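Tol-Pal system protein TolA (Pseudomonas aeruginosa, PDB 1LR0) belongs to the Tol-Pal system, which probably helps the outer membrane invaginate during cell division and stay intact, the chain here being the C-terminal periplasmic domain of TolA. Local coordinates at residues Q98-R102 against A103-S107. Residues are numbered along the deposited sequence; the frame is centred on the assembly and turned at random.
Sequences QQLPR and ATFDS
The carbonyl oxygen of Arg-102 accepts the backbone N-H of Asp-106, with Arg-102 O and Asp-106 N 2.9 Å apart and the bond nearly straight at 168°. One residue earlier, Pro-101 O takes the amide of Phe-105 (O to N 3.0 Å), so the first turn of helix 102-108 closes on the proline that occupies its N-cap position. This short helix precedes strand 111-116 in the TonB C-terminal family region of TolA. Beside the turn the side chains of Arg-102 and Asp-106 cross at an angle without forming a direct salt bridge: NE of Arg-102 stays 4.3 Å from OD1 of Asp-106, and the guanidinium and carboxylate planes stand 86° apart. With CG anti to the backbone N (chi1 -178°), Arg-102 brings CG 3.7 Å from Asp-106 OD2; bends at the next two torsions then turn the guanidinium. A water accepts from Arg-102 NE (3.1 Å); its link to Asp-106 OD2 is unusually short and so less certain. On another side of the turn, Leu-100, just before the helix, packs between Phe-105 and helix 4-41, its CD1 methyl at the ring edge, 4.3 Å from Phe-105 CD1, and its side chain touching Val-26 and Leu-30. At the surface, the salt bridge from Asp-106 OD1 to Arg-110 would be expected to favour the ionised carboxylate.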
# COMPACT_ATOMS: atom_id res chain seq x y z
N GLN A 98 -6.24 -11.14 2.40
CA GLN A 98 -7.42 -12.01 2.30
C GLN A 98 -8.44 -11.62 3.35
O GLN A 98 -9.52 -12.16 3.37
CB GLN A 98 -7.05 -13.46 2.48
CG GLN A 98 -6.26 -14.09 1.32
CD GLN A 98 -5.70 -15.45 1.66
OE1 GLN A 98 -6.29 -16.18 2.46
NE2 GLN A 98 -4.57 -15.80 1.07
N GLN A 99 -8.11 -10.70 4.22
CA GLN A 99 -9.00 -10.23 5.27
C GLN A 99 -10.02 -9.23 4.79
O GLN A 99 -10.98 -8.91 5.49
CB GLN A 99 -8.16 -9.55 6.29
CG GLN A 99 -7.15 -10.57 6.92
CD GLN A 99 -6.22 -9.96 8.00
OE1 GLN A 99 -5.41 -10.70 8.64
NE2 GLN A 99 -6.31 -8.63 8.19
N LEU A 100 -9.83 -8.74 3.58
CA LEU A 100 -10.75 -7.81 3.00
C LEU A 100 -11.92 -8.54 2.31
O LEU A 100 -11.70 -9.52 1.64
CB LEU A 100 -10.05 -7.01 1.92
CG LEU A 100 -8.89 -6.14 2.40
CD1 LEU A 100 -8.30 -5.51 1.25
CD2 LEU A 100 -9.45 -5.08 3.32
N PRO A 101 -13.11 -7.99 2.39
CA PRO A 101 -14.21 -8.40 1.52
C PRO A 101 -13.74 -8.13 0.16
O PRO A 101 -13.02 -7.17 -0.09
CB PRO A 101 -15.32 -7.38 1.83
CG PRO A 101 -15.04 -6.90 3.13
CD PRO A 101 -13.51 -6.90 3.30
N ARG A 102 -14.21 -8.95 -0.76
CA ARG A 102 -13.75 -8.90 -2.07
C ARG A 102 -14.00 -7.60 -2.76
O ARG A 102 -13.18 -7.19 -3.60
CB ARG A 102 -14.35 -10.04 -2.87
CG ARG A 102 -13.83 -10.03 -4.29
CD ARG A 102 -12.33 -10.42 -4.31
NE ARG A 102 -12.14 -11.48 -5.27
CZ ARG A 102 -11.96 -12.76 -4.97
NH1 ARG A 102 -11.89 -13.18 -3.70
NH2 ARG A 102 -11.84 -13.60 -5.95
N ALA A 103 -15.11 -6.92 -2.45
CA ALA A 103 -15.35 -5.70 -3.20
C ALA A 103 -14.37 -4.65 -2.75
O ALA A 103 -14.03 -3.79 -3.49
CB ALA A 103 -16.74 -5.19 -2.97
N THR A 104 -14.00 -4.69 -1.49
CA THR A 104 -13.03 -3.73 -0.99
C THR A 104 -11.67 -4.00 -1.63
O THR A 104 -11.01 -3.10 -2.14
CB THR A 104 -12.95 -3.80 0.51
OG1 THR A 104 -14.25 -3.59 1.07
CG2 THR A 104 -12.12 -2.63 1.06
N PHE A 105 -11.25 -5.26 -1.64
CA PHE A 105 -10.05 -5.63 -2.40
C PHE A 105 -10.01 -5.09 -3.78
O PHE A 105 -9.06 -4.36 -4.20
CB PHE A 105 -9.85 -7.12 -2.52
CG PHE A 105 -8.54 -7.46 -3.24
CD1 PHE A 105 -7.33 -7.31 -2.58
CD2 PHE A 105 -8.54 -7.80 -4.58
CE1 PHE A 105 -6.13 -7.56 -3.23
CE2 PHE A 105 -7.36 -8.08 -5.27
CZ PHE A 105 -6.14 -7.95 -4.60
N ASP A 106 -11.05 -5.40 -4.54
CA ASP A 106 -11.09 -5.03 -5.91
C ASP A 106 -11.03 -3.52 -6.09
O ASP A 106 -10.50 -3.01 -7.08
CB ASP A 106 -12.38 -5.54 -6.57
CG ASP A 106 -12.35 -7.05 -6.94
OD1 ASP A 106 -11.27 -7.68 -7.10
OD2 ASP A 106 -13.43 -7.67 -7.17
N SER A 107 -11.58 -2.80 -5.14
CA SER A 107 -11.69 -1.38 -5.33
C SER A 107 -10.34 -0.71 -4.99
O SER A 107 -9.95 0.21 -5.65
CB SER A 107 -12.73 -0.84 -4.38
OG SER A 107 -12.53 0.56 -4.21
O HOH W 1 -13.15 -10.08 -7.84